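Local coordinates for choline/ethanolamine kinase family protein (Mesorhizobium loti, PDB 3DXQ), which belongs to the choline/ethanolamine kinase family and probably phosphorylates ethanolamine or a related small amino alcohol, at residues His153-Glu158 with Ala284-Pro289; Val243-Ala248 with Arg293-Val298; Ala132-Tyr137 with Trp254-Leu259; Gln222-Met227 with Gly232-Pro237. All blocks are in the same frame, centred on the assembly; numbering follows the deposited sequence.

Contact 1. Residues His153-Glu158 with Ala284-Pro289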
loop_
_atom_site.group_PDB
_atom_site.type_symbol
_atom_site.label_atom_id
_atom_site.label_comp_id
_atom_site.label_asym_id
_atom_site.label_seq_id
_atom_site.Cartn_x
_atom_site.Cartn_y
_atom_site.Cartn_z
ATOM N N HIS A 153 -2.661 12.762 -21.680
ATOM C CA HIS A 153 -1.632 13.799 -21.679
ATOM C C HIS A 153 -1.962 14.996 -20.769
ATOM O O HIS A 153 -1.053 15.645 -20.242
ATOM C CB HIS A 153 -1.302 14.222 -23.114
ATOM C CG HIS A 153 -0.758 13.099 -23.945
ATOM N ND1 HIS A 153 -1.491 12.478 -24.936
ATOM C CD2 HIS A 153 0.432 12.453 -23.894
ATOM C CE1 HIS A 153 -0.765 11.515 -25.481
ATOM N NE2 HIS A 153 0.405 11.479 -24.866
ATOM N N ASP A 154 -3.245 15.271 -20.555
ATOM C CA ASP A 154 -3.642 16.357 -19.653
ATOM C C ASP A 154 -3.299 15.960 -18.216
ATOM O O ASP A 154 -2.586 16.675 -17.498
ATOM C CB ASP A 154 -5.142 16.648 -19.759
ATOM C CG ASP A 154 -5.556 17.108 -21.146
ATOM O OD1 ASP A 154 -4.762 17.807 -21.816
ATOM O OD2 ASP A 154 -6.681 16.767 -21.562
ATOM N N VAL A 155 -3.795 14.802 -17.806
ATOM C CA VAL A 155 -3.515 14.311 -16.478
ATOM C C VAL A 155 -1.994 14.304 -16.208
ATOM O O VAL A 155 -1.555 14.670 -15.103
ATOM C CB VAL A 155 -4.132 12.913 -16.258
ATOM C CG1 VAL A 155 -3.535 12.255 -15.029
ATOM C CG2 VAL A 155 -5.654 12.999 -16.154
ATOM N N VAL A 156 -1.193 13.910 -17.204
ATOM C CA VAL A 156 0.272 13.905 -17.035
ATOM C C VAL A 156 0.801 15.345 -16.915
ATOM O O VAL A 156 1.641 15.647 -16.053
ATOM C CB VAL A 156 0.984 13.138 -18.179
ATOM C CG1 VAL A 156 2.497 13.285 -18.078
ATOM C CG2 VAL A 156 0.597 11.681 -18.148
ATOM N N ARG A 157 0.290 16.230 -17.770
ATOM C CA ARG A 157 0.692 17.627 -17.746
ATOM C C ARG A 157 0.295 18.235 -16.402
ATOM O O ARG A 157 1.131 18.808 -15.693
ATOM C CB ARG A 157 0.055 18.393 -18.908
ATOM C CG ARG A 157 0.448 19.869 -18.993
ATOM C CD ARG A 157 -0.259 20.571 -20.136
ATOM N NE ARG A 157 -1.678 20.212 -20.189
ATOM C CZ ARG A 157 -2.632 20.683 -19.377
ATOM N NH1 ARG A 157 -2.350 21.569 -18.423
ATOM N NH2 ARG A 157 -3.887 20.267 -19.528
ATOM N N GLU A 158 -0.972 18.076 -16.037
ATOM C CA GLU A 158 -1.459 18.602 -14.759
ATOM C C GLU A 158 -0.673 18.043 -13.569
ATOM O O GLU A 158 -0.481 18.749 -12.578
ATOM C CB GLU A 158 -2.958 18.326 -14.550
ATOM C CG GLU A 158 -3.926 18.949 -15.586
ATOM C CD GLU A 158 -3.936 20.488 -15.619
ATOM O OE1 GLU A 158 -3.140 21.117 -14.879
ATOM O OE2 GLU A 158 -4.742 21.076 -16.406
ATOM N N ALA A 284 -11.273 12.172 -12.624
ATOM C CA ALA A 284 -12.464 12.745 -11.987
ATOM C C ALA A 284 -12.079 13.652 -10.835
ATOM O O ALA A 284 -12.548 14.802 -10.755
ATOM C CB ALA A 284 -13.397 11.653 -11.496
ATOM N N LEU A 285 -11.207 13.136 -9.969
ATOM C CA LEU A 285 -10.737 13.870 -8.806
ATOM C C LEU A 285 -10.020 15.148 -9.205
ATOM O O LEU A 285 -10.298 16.210 -8.653
ATOM C CB LEU A 285 -9.793 12.996 -7.966
ATOM C CG LEU A 285 -9.307 13.587 -6.649
ATOM C CD1 LEU A 285 -10.489 14.041 -5.800
ATOM C CD2 LEU A 285 -8.458 12.580 -5.923
HETATM N N MSE A 286 -9.111 15.046 -10.170
HETATM C CA MSE A 286 -8.325 16.206 -10.587
HETATM C C MSE A 286 -9.186 17.300 -11.219
HETATM O O MSE A 286 -8.830 18.473 -11.192
HETATM C CB MSE A 286 -7.182 15.783 -11.517
HETATM C CG MSE A 286 -6.153 14.904 -10.821
HETATM SE SE MSE A 286 -4.632 14.463 -11.927
HETATM C CE MSE A 286 -3.507 16.077 -11.693
ATOM N N GLU A 287 -10.337 16.926 -11.747
ATOM C CA GLU A 287 -11.197 17.893 -12.402
ATOM C C GLU A 287 -12.167 18.621 -11.479
ATOM O O GLU A 287 -12.777 19.611 -11.881
ATOM C CB GLU A 287 -11.957 17.218 -13.524
ATOM C CG GLU A 287 -11.085 16.944 -14.715
ATOM C CD GLU A 287 -11.812 16.165 -15.782
ATOM O OE1 GLU A 287 -12.941 15.690 -15.518
ATOM O OE2 GLU A 287 -11.252 16.033 -16.885
ATOM N N THR A 288 -12.332 18.138 -10.259
ATOM C CA THR A 288 -13.223 18.801 -9.321
ATOM C C THR A 288 -12.625 20.173 -8.966
ATOM O O THR A 288 -11.397 20.328 -8.895
ATOM C CB THR A 288 -13.438 17.951 -8.050
ATOM O OG1 THR A 288 -12.177 17.674 -7.427
ATOM C CG2 THR A 288 -14.100 16.646 -8.392
ATOM N N PRO A 289 -13.481 21.187 -8.770
ATOM C CA PRO A 289 -12.923 22.489 -8.391
ATOM C C PRO A 289 -12.287 22.443 -7.007
ATOM O O PRO A 289 -11.436 23.265 -6.700
ATOM C CB PRO A 289 -14.131 23.430 -8.427
ATOM C CG PRO A 289 -15.333 22.543 -8.331
ATOM C CD PRO A 289 -14.951 21.212 -8.896
#

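Contact 2. Residues Val243-Ala248 with Arg293-Val298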
loop_
_atom_site.group_PDB
_atom_site.type_symbol
_atom_site.label_atom_id
_atom_site.label_comp_id
_atom_site.label_asym_id
_atom_site.label_seq_id
_atom_site.Cartn_x
_atom_site.Cartn_y
_atom_site.Cartn_z
ATOM N N VAL A 243 -3.037 14.811 1.198
ATOM C CA VAL A 243 -3.718 13.533 1.095
ATOM C C VAL A 243 -4.464 13.488 -0.241
ATOM O O VAL A 243 -4.301 12.566 -1.042
ATOM C CB VAL A 243 -4.674 13.294 2.256
ATOM C CG1 VAL A 243 -5.287 11.924 2.124
ATOM C CG2 VAL A 243 -3.950 13.407 3.566
ATOM N N VAL A 244 -5.258 14.502 -0.509
ATOM C CA VAL A 244 -6.011 14.518 -1.765
ATOM C C VAL A 244 -5.057 14.438 -2.975
ATOM O O VAL A 244 -5.329 13.725 -3.937
ATOM C CB VAL A 244 -6.934 15.727 -1.817
ATOM C CG1 VAL A 244 -7.587 15.876 -3.183
ATOM C CG2 VAL A 244 -7.979 15.590 -0.730
ATOM N N ILE A 245 -3.925 15.133 -2.899
ATOM C CA ILE A 245 -2.932 15.116 -3.972
ATOM C C ILE A 245 -2.415 13.696 -4.225
ATOM O O ILE A 245 -2.310 13.245 -5.390
ATOM C CB ILE A 245 -1.751 16.074 -3.651
ATOM C CG1 ILE A 245 -2.135 17.505 -4.018
ATOM C CG2 ILE A 245 -0.506 15.703 -4.414
ATOM C CD1 ILE A 245 -2.494 17.649 -5.469
ATOM N N TYR A 246 -2.111 12.989 -3.138
ATOM C CA TYR A 246 -1.632 11.617 -3.244
ATOM C C TYR A 246 -2.737 10.659 -3.695
ATOM O O TYR A 246 -2.454 9.704 -4.425
ATOM C CB TYR A 246 -0.974 11.150 -1.934
ATOM C CG TYR A 246 0.323 11.888 -1.635
ATOM C CD1 TYR A 246 1.326 11.994 -2.590
ATOM C CD2 TYR A 246 0.545 12.467 -0.393
ATOM C CE1 TYR A 246 2.514 12.678 -2.325
ATOM C CE2 TYR A 246 1.735 13.145 -0.106
ATOM C CZ TYR A 246 2.719 13.251 -1.081
ATOM O OH TYR A 246 3.905 13.916 -0.802
ATOM N N LYS A 247 -3.981 10.893 -3.276
ATOM C CA LYS A 247 -5.081 10.103 -3.823
ATOM C C LYS A 247 -4.967 10.116 -5.352
ATOM O O LYS A 247 -5.001 9.072 -5.984
ATOM C CB LYS A 247 -6.445 10.666 -3.418
ATOM C CG LYS A 247 -7.022 10.186 -2.099
ATOM C CD LYS A 247 -8.265 11.013 -1.771
ATOM C CE LYS A 247 -9.387 10.205 -1.158
ATOM N NZ LYS A 247 -10.513 11.062 -0.647
ATOM N N ALA A 248 -4.794 11.298 -5.936
ATOM C CA ALA A 248 -4.700 11.417 -7.392
ATOM C C ALA A 248 -3.432 10.753 -7.928
ATOM O O ALA A 248 -3.502 9.969 -8.867
ATOM C CB ALA A 248 -4.772 12.897 -7.841
ATOM N N ARG A 293 -8.225 23.889 -5.224
ATOM C CA ARG A 293 -8.119 24.470 -3.867
ATOM C C ARG A 293 -7.149 23.698 -2.987
ATOM O O ARG A 293 -6.347 24.293 -2.262
ATOM C CB ARG A 293 -9.479 24.525 -3.165
ATOM C CG ARG A 293 -10.061 25.914 -3.008
ATOM C CD ARG A 293 -11.494 25.823 -2.500
ATOM N NE ARG A 293 -12.464 25.660 -3.594
ATOM C CZ ARG A 293 -13.554 24.889 -3.555
ATOM N NH1 ARG A 293 -13.827 24.134 -2.491
ATOM N NH2 ARG A 293 -14.360 24.841 -4.610
ATOM N N HIS A 294 -7.236 22.373 -3.041
ATOM C CA HIS A 294 -6.323 21.519 -2.288
ATOM C C HIS A 294 -4.882 21.697 -2.754
ATOM O O HIS A 294 -3.944 21.668 -1.944
ATOM C CB HIS A 294 -6.734 20.052 -2.402
ATOM C CG HIS A 294 -7.900 19.689 -1.545
ATOM N ND1 HIS A 294 -9.018 19.054 -2.037
ATOM C CD2 HIS A 294 -8.125 19.877 -0.224
ATOM C CE1 HIS A 294 -9.885 18.871 -1.060
ATOM N NE2 HIS A 294 -9.370 19.365 0.051
ATOM N N LEU A 295 -4.730 21.878 -4.062
ATOM C CA LEU A 295 -3.433 22.067 -4.673
ATOM C C LEU A 295 -2.862 23.401 -4.205
ATOM O O LEU A 295 -1.732 23.473 -3.703
ATOM C CB LEU A 295 -3.584 22.041 -6.187
ATOM C CG LEU A 295 -2.342 21.797 -7.034
ATOM C CD1 LEU A 295 -1.818 20.409 -6.718
ATOM C CD2 LEU A 295 -2.649 21.960 -8.539
ATOM N N ALA A 296 -3.676 24.442 -4.331
ATOM C CA ALA A 296 -3.308 25.796 -3.913
ATOM C C ALA A 296 -2.931 25.850 -2.431
ATOM O O ALA A 296 -2.034 26.597 -2.058
ATOM C CB ALA A 296 -4.430 26.748 -4.211
ATOM N N ALA A 297 -3.612 25.056 -1.602
ATOM C CA ALA A 297 -3.307 24.952 -0.161
ATOM C C ALA A 297 -1.956 24.265 0.082
ATOM O O ALA A 297 -1.225 24.635 1.006
ATOM C CB ALA A 297 -4.406 24.204 0.541
ATOM N N VAL A 298 -1.622 23.255 -0.724
ATOM C CA VAL A 298 -0.309 22.626 -0.601
ATOM C C VAL A 298 0.784 23.573 -1.057
ATOM O O VAL A 298 1.841 23.633 -0.405
ATOM C CB VAL A 298 -0.184 21.302 -1.379
ATOM C CG1 VAL A 298 1.236 20.795 -1.342
ATOM C CG2 VAL A 298 -1.097 20.248 -0.778
#

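Contact 3. Residues Ala132-Tyr137 with Trp254-Leu259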
loop_
_atom_site.group_PDB
_atom_site.type_symbol
_atom_site.label_atom_id
_atom_site.label_comp_id
_atom_site.label_asym_id
_atom_site.label_seq_id
_atom_site.Cartn_x
_atom_site.Cartn_y
_atom_site.Cartn_z
ATOM N N ALA A 132 9.966 9.720 -9.967
ATOM C CA ALA A 132 10.970 8.976 -10.724
ATOM C C ALA A 132 10.222 7.841 -11.424
ATOM O O ALA A 132 10.262 7.711 -12.664
ATOM C CB ALA A 132 12.042 8.433 -9.812
HETATM N N MSE A 133 9.490 7.064 -10.628
HETATM C CA MSE A 133 8.706 5.955 -11.169
HETATM C C MSE A 133 7.726 6.402 -12.258
HETATM O O MSE A 133 7.611 5.745 -13.289
HETATM C CB MSE A 133 7.959 5.222 -10.063
HETATM C CG MSE A 133 8.882 4.434 -9.174
HETATM SE SE MSE A 133 7.919 3.485 -7.779
HETATM C CE MSE A 133 9.381 3.475 -6.278
ATOM N N ILE A 134 7.037 7.515 -12.029
ATOM C CA ILE A 134 6.062 8.026 -12.995
ATOM C C ILE A 134 6.708 8.350 -14.334
ATOM O O ILE A 134 6.222 7.923 -15.368
ATOM C CB ILE A 134 5.315 9.264 -12.449
ATOM C CG1 ILE A 134 4.296 8.823 -11.400
ATOM C CG2 ILE A 134 4.576 10.003 -13.560
ATOM C CD1 ILE A 134 3.716 9.946 -10.601
ATOM N N ASP A 135 7.799 9.102 -14.301
ATOM C CA ASP A 135 8.546 9.441 -15.509
ATOM C C ASP A 135 9.063 8.198 -16.213
ATOM O O ASP A 135 9.117 8.132 -17.439
ATOM C CB ASP A 135 9.752 10.313 -15.159
ATOM C CG ASP A 135 9.365 11.679 -14.629
ATOM O OD1 ASP A 135 8.258 12.167 -14.933
ATOM O OD2 ASP A 135 10.187 12.267 -13.903
ATOM N N ASP A 136 9.479 7.228 -15.417
ATOM C CA ASP A 136 9.996 5.984 -15.934
ATOM C C ASP A 136 8.936 5.327 -16.820
ATOM O O ASP A 136 9.184 5.091 -18.016
ATOM C CB ASP A 136 10.375 5.085 -14.751
ATOM C CG ASP A 136 11.316 3.975 -15.134
ATOM O OD1 ASP A 136 11.366 3.603 -16.334
ATOM O OD2 ASP A 136 11.996 3.465 -14.213
ATOM N N TYR A 137 7.754 5.075 -16.238
ATOM C CA TYR A 137 6.634 4.435 -16.951
ATOM C C TYR A 137 6.218 5.234 -18.196
ATOM O O TYR A 137 5.900 4.661 -19.251
ATOM C CB TYR A 137 5.418 4.215 -16.025
ATOM C CG TYR A 137 5.639 3.284 -14.835
ATOM C CD1 TYR A 137 6.631 2.303 -14.846
ATOM C CD2 TYR A 137 4.804 3.354 -13.721
ATOM C CE1 TYR A 137 6.813 1.448 -13.754
ATOM C CE2 TYR A 137 4.977 2.500 -12.628
ATOM C CZ TYR A 137 5.978 1.553 -12.654
ATOM O OH TYR A 137 6.134 0.722 -11.589
ATOM N N TRP A 254 -0.336 3.690 -10.500
ATOM C CA TRP A 254 -0.841 2.373 -10.826
ATOM C C TRP A 254 -1.496 2.339 -12.208
ATOM O O TRP A 254 -1.349 1.361 -12.935
ATOM C CB TRP A 254 -1.790 1.896 -9.737
ATOM C CG TRP A 254 -1.051 1.579 -8.479
ATOM C CD1 TRP A 254 -1.085 2.264 -7.302
ATOM C CD2 TRP A 254 -0.157 0.485 -8.282
ATOM N NE1 TRP A 254 -0.266 1.663 -6.379
ATOM C CE2 TRP A 254 0.315 0.565 -6.957
ATOM C CE3 TRP A 254 0.290 -0.563 -9.105
ATOM C CZ2 TRP A 254 1.207 -0.362 -6.430
ATOM C CZ3 TRP A 254 1.179 -1.481 -8.583
ATOM C CH2 TRP A 254 1.627 -1.375 -7.255
ATOM N N THR A 255 -2.209 3.392 -12.587
ATOM C CA THR A 255 -2.784 3.432 -13.932
ATOM C C THR A 255 -1.711 3.157 -14.984
ATOM O O THR A 255 -1.880 2.278 -15.833
ATOM C CB THR A 255 -3.417 4.784 -14.233
ATOM O OG1 THR A 255 -4.621 4.914 -13.470
ATOM C CG2 THR A 255 -3.746 4.914 -15.719
ATOM N N LEU A 256 -0.609 3.904 -14.911
ATOM C CA LEU A 256 0.513 3.752 -15.846
ATOM C C LEU A 256 1.137 2.361 -15.788
ATOM O O LEU A 256 1.469 1.786 -16.821
ATOM C CB LEU A 256 1.585 4.808 -15.572
ATOM C CG LEU A 256 1.198 6.266 -15.818
ATOM C CD1 LEU A 256 2.323 7.185 -15.391
ATOM C CD2 LEU A 256 0.851 6.497 -17.268
ATOM N N TRP A 257 1.296 1.836 -14.577
ATOM C CA TRP A 257 1.782 0.464 -14.371
ATOM C C TRP A 257 0.890 -0.574 -15.063
ATOM O O TRP A 257 1.386 -1.520 -15.695
ATOM C CB TRP A 257 1.824 0.157 -12.881
ATOM C CG TRP A 257 2.181 -1.242 -12.556
ATOM C CD1 TRP A 257 3.433 -1.746 -12.395
ATOM C CD2 TRP A 257 1.274 -2.324 -12.306
ATOM N NE1 TRP A 257 3.371 -3.079 -12.064
ATOM C CE2 TRP A 257 2.055 -3.459 -11.998
ATOM C CE3 TRP A 257 -0.123 -2.442 -12.303
ATOM C CZ2 TRP A 257 1.484 -4.712 -11.693
ATOM C CZ3 TRP A 257 -0.695 -3.690 -12.004
ATOM C CH2 TRP A 257 0.112 -4.808 -11.706
ATOM N N GLY A 258 -0.426 -0.392 -14.916
ATOM C CA GLY A 258 -1.431 -1.272 -15.515
ATOM C C GLY A 258 -1.415 -1.245 -17.035
ATOM O O GLY A 258 -1.673 -2.269 -17.679
ATOM N N LEU A 259 -1.128 -0.079 -17.613
ATOM C CA LEU A 259 -0.960 0.029 -19.069
ATOM C C LEU A 259 0.282 -0.754 -19.524
ATOM O O LEU A 259 0.265 -1.394 -20.585
ATOM C CB LEU A 259 -0.894 1.490 -19.521
ATOM C CG LEU A 259 -2.249 2.172 -19.779
ATOM C CD1 LEU A 259 -3.169 2.036 -18.600
ATOM C CD2 LEU A 259 -2.101 3.646 -20.142
#

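Contact 4. Residues Gln222-Met227 with Gly232-Pro237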
loop_
_atom_site.group_PDB
_atom_site.type_symbol
_atom_site.label_atom_id
_atom_site.label_comp_id
_atom_site.label_asym_id
_atom_site.label_seq_id
_atom_site.Cartn_x
_atom_site.Cartn_y
_atom_site.Cartn_z
ATOM N N GLN A 222 -14.888 9.067 6.272
ATOM C CA GLN A 222 -13.845 8.130 6.612
ATOM C C GLN A 222 -12.486 8.820 6.613
ATOM O O GLN A 222 -11.646 8.577 7.511
ATOM C CB GLN A 222 -13.860 6.954 5.635
ATOM C CG GLN A 222 -15.048 6.019 5.826
ATOM C CD GLN A 222 -15.108 4.932 4.786
ATOM O OE1 GLN A 222 -15.399 5.189 3.606
ATOM N NE2 GLN A 222 -14.905 3.705 5.220
ATOM N N ASP A 223 -12.278 9.684 5.618
ATOM C CA ASP A 223 -11.051 10.474 5.543
ATOM C C ASP A 223 -10.868 11.347 6.773
ATOM O O ASP A 223 -9.760 11.426 7.296
ATOM C CB ASP A 223 -11.025 11.336 4.282
ATOM C CG ASP A 223 -10.712 10.540 3.037
ATOM O OD1 ASP A 223 -10.400 9.335 3.133
ATOM O OD2 ASP A 223 -10.763 11.132 1.951
ATOM N N GLU A 224 -11.929 11.996 7.248
ATOM C CA GLU A 224 -11.821 12.801 8.465
ATOM C C GLU A 224 -11.474 11.907 9.643
ATOM O O GLU A 224 -10.618 12.222 10.440
ATOM C CB GLU A 224 -13.127 13.539 8.784
ATOM C CG GLU A 224 -13.492 14.620 7.782
ATOM C CD GLU A 224 -12.325 15.574 7.508
ATOM O OE1 GLU A 224 -11.766 16.149 8.486
ATOM O OE2 GLU A 224 -11.968 15.722 6.308
ATOM N N GLU A 225 -12.173 10.796 9.760
ATOM C CA GLU A 225 -11.923 9.887 10.851
ATOM C C GLU A 225 -10.465 9.390 10.818
ATOM O O GLU A 225 -9.831 9.301 11.863
ATOM C CB GLU A 225 -12.915 8.719 10.824
ATOM C CG GLU A 225 -12.892 7.912 12.100
ATOM C CD GLU A 225 -13.557 6.579 11.943
ATOM O OE1 GLU A 225 -14.679 6.523 11.416
ATOM O OE2 GLU A 225 -12.945 5.582 12.355
ATOM N N LEU A 226 -9.953 9.097 9.615
ATOM C CA LEU A 226 -8.566 8.624 9.411
ATOM C C LEU A 226 -7.555 9.690 9.825
ATOM O O LEU A 226 -6.638 9.430 10.589
ATOM C CB LEU A 226 -8.348 8.288 7.927
ATOM C CG LEU A 226 -6.945 7.921 7.427
ATOM C CD1 LEU A 226 -6.445 6.545 8.004
ATOM C CD2 LEU A 226 -6.886 7.935 5.902
HETATM N N MSE A 227 -7.728 10.896 9.304
HETATM C CA MSE A 227 -6.787 11.976 9.567
HETATM C C MSE A 227 -6.829 12.426 11.018
HETATM O O MSE A 227 -5.782 12.669 11.641
HETATM C CB MSE A 227 -7.043 13.150 8.608
HETATM C CG MSE A 227 -6.681 12.792 7.175
HETATM SE SE MSE A 227 -6.934 14.214 5.860
HETATM C CE MSE A 227 -8.924 14.568 6.239
ATOM N N GLY A 232 -4.041 13.391 15.650
ATOM C CA GLY A 232 -4.348 13.687 17.053
ATOM C C GLY A 232 -5.143 14.975 17.132
ATOM O O GLY A 232 -5.178 15.640 18.179
ATOM N N GLY A 233 -5.786 15.318 16.019
ATOM C CA GLY A 233 -6.610 16.518 15.937
ATOM C C GLY A 233 -7.109 16.669 14.529
ATOM O O GLY A 233 -6.613 16.045 13.622
ATOM N N GLU A 234 -8.098 17.502 14.323
ATOM C CA GLU A 234 -8.602 17.708 12.967
ATOM C C GLU A 234 -7.479 18.148 12.026
ATOM O O GLU A 234 -6.683 19.011 12.371
ATOM C CB GLU A 234 -9.716 18.752 12.971
ATOM C CG GLU A 234 -10.392 18.894 11.632
ATOM C CD GLU A 234 -11.452 19.965 11.615
ATOM O OE1 GLU A 234 -11.810 20.465 12.698
ATOM O OE2 GLU A 234 -11.931 20.296 10.509
ATOM N N ALA A 235 -7.448 17.554 10.840
ATOM C CA ALA A 235 -6.471 17.884 9.796
ATOM C C ALA A 235 -6.574 19.359 9.406
ATOM O O ALA A 235 -7.582 19.980 9.654
ATOM C CB ALA A 235 -6.683 17.014 8.579
ATOM N N ARG A 236 -5.493 19.888 8.821
ATOM C CA ARG A 236 -5.388 21.279 8.396
ATOM C C ARG A 236 -5.416 21.337 6.880
ATOM O O ARG A 236 -5.179 20.344 6.218
ATOM C CB ARG A 236 -4.104 21.897 8.958
ATOM C CG ARG A 236 -4.049 21.806 10.464
ATOM C CD ARG A 236 -3.040 22.738 11.083
ATOM N NE ARG A 236 -1.858 22.092 11.620
ATOM C CZ ARG A 236 -1.619 21.836 12.918
ATOM N NH1 ARG A 236 -2.466 22.168 13.872
ATOM N NH2 ARG A 236 -0.482 21.246 13.273
ATOM N N PRO A 237 -5.719 22.493 6.308
ATOM C CA PRO A 237 -5.869 22.572 4.823
ATOM C C PRO A 237 -4.671 22.122 3.993
ATOM O O PRO A 237 -4.862 21.635 2.874
ATOM C CB PRO A 237 -6.129 24.033 4.587
ATOM C CG PRO A 237 -6.749 24.515 5.879
ATOM C CD PRO A 237 -6.011 23.777 6.962
#

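Contact 1. Residues His153-Glu158 with Ala284-Pro289
Just before M286, the residue that reaches across to V155 and E158, the carbonyl oxygen of L285 accepts two bonds from T288. T288 OG1 lies 2.7 Å from L285 O, with a C=O...donor angle of 147°. T288 N adds a longer bond to L285 O, of 3.2 Å. Threonine suits this place because its short hydroxyl can turn back to a carbonyl three residues earlier in its own chain. The contact itself is apolar. M286, present as selenomethionine, runs out extended to SE and then bends at its last torsion (chi3 83°), which turns CE onto the helix of E158. SE rests 4.0 Å from V155 CG1, the two side chains crossing at about a right angle, and CE lies 3.7 Å from E158 CB. In this kinase-like fold the pairing joins helix 152-167 to the end of helix 271-287 within the helical C-terminal lobe; V155 also packs on F279 and L252, and M286 on A248. A long unbranched side chain suits the place, since SE and CE can each touch a different residue of helix 152-167. E158 meets it with the foot of its side chain and its backbone carbon: bent at its second torsion, its carboxylate leads away to R157, where E158 OE2 sits 3.2 Å from R157 NH1 in a salt bridge. R157 NH2 also makes a weak pairing with D154 OD1, which lies in the guanidinium plane.

Contact 2. Residues Val243-Ala248 with Arg293-Val298
V244 meets H294 with every side-chain atom, CB, CG1 and CG2. V244 CB lies 3.9 Å from H294 ND1, and from there the two methyls diverge. CG1, placed opposite the backbone N (chi1 172°), comes to the same nitrogen at 3.7 Å. CG2 goes over one face of the imidazole, 3.9 Å from the ring centroid and 14° off its normal, a CH-pi contact in which it touches both H294 ND1 and H294 CE1. The two side chains cross at about a right angle, with CG2 over the ring face and CB and CG1 near ND1; a residue branched at CB suits this place because both methyls can reach the imidazole from close to the helix backbone. The helices concerned, 237-263 and 289-300, belong to the helical C-terminal lobe of a kinase-like phosphotransferase, and their local axes pass 9.6 Å apart at a steep 119°. One residue further along, I245 points at the same helix: its CG1 lies 4.4 Å from V298 CG2, a looser approach. The tips of I245 and L295 are modelled too close together for their exact placement to be trusted, but both are apolar and both also pack on V162 of helix 152-167. F291, a turn before L295 on helix 289-300, touches V244, I245 and A248.

Contact 3. Residues Ala132-Tyr137 with Trp254-Leu259
This is a helix-to-helix packing contact in the helical C-terminal lobe of the kinase-like fold, where helix 130-141 lies against the long helix 237-263. The local axes run in roughly the same direction, 32° apart, and approach to 9.7 Å. L256 points toward the neighbouring helix: its CB meets Y137 CB at 3.9 Å, while its CD1 reaches I134 CG2 at 4.0 Å, so one leucine touches two residues of helix 130-141 a turn apart. I134 and Y137 also pack on L253, a turn before W257, and Y152 of helix 152-167 touches L256. Y137 then runs alongside W257, the two side chains pointing the same way. W257 CA lies over one face of the phenol, and W257 CB is 3.9 Å from Y137 CE2; a large flat ring suits this place because it can cover backbone and side chain together. W257 has CG opposite its backbone N (chi1 175°), which carries the indole out beside the tyrosine. There W254 CZ3 stands over the centre of the W257 ring, 3.8 Å above its plane, and Y137 OH meets the indole edge near its plane, 3.7 Å from W257 CD1.

Contact 4. Residues Gln222-Met227 with Gly232-Pro237
M227 and A235 form the tight part of this contact, where the methyl of A235 is wrapped by the longer side chain. A235 CB lies 3.9 Å from M227 CB and, at the same distance, from M227 SE. The terminal methyl stays close too, with M227 CE 4.1 Å from A235 CB, because the selenomethionine chain bends at its last torsion (chi3 -56°) instead of running straight on past the alanine. Both residues are buried, and alanine suits the place: its single methyl points at the helix and lets the backbone of the returning chain come close.

Towards solvent the contact loosens. E224 and E234 approach with like charges, E224 OE1 standing 4.6 Å from E234 OE2, an arrangement that is probably tolerable because E224 OE2 makes a salt bridge with R240, while E234 has only long, weak ion pairs with R228 and R240. The backbone leaves the helix at exposed G232, whose positive phi (79°) is easily adopted without a side chain. G233 then brings its carbonyl oxygen to 4.0 Å from M227 O, a plain backbone approach between two acceptors, not a bond.

The segment 232-237 is the connecting loop between two consecutive helices, 220-231 and 237-263. The chain folds back beside the first and reaches R236 at the N-cap position of the second, whose R240 and V243 side chains touch M227, while L226 touches A110 of helix 106-118.

In the fold
All four contacts lie in the helical C-terminal lobe and gather around helix 237-263. Contacts 2 and 3 use it directly, with centres about 20 Å apart; contact 4 closes the turn leading into it, and contact 1 leans on it where M286 packs on A248. Contacts 1 and 2 are neighbours, centres about 12 Å apart, and contact 4 is linked to contact 2 by the K247-D223 salt bridge. Contacts 3 and 4 lie farthest apart, about 29 Å between centres. Along the chain contacts 1, 2 and 3 interleave, while contact 4 is nested inside the loops of 1 and 3, so sequence-distant helices are tied together into one bundle.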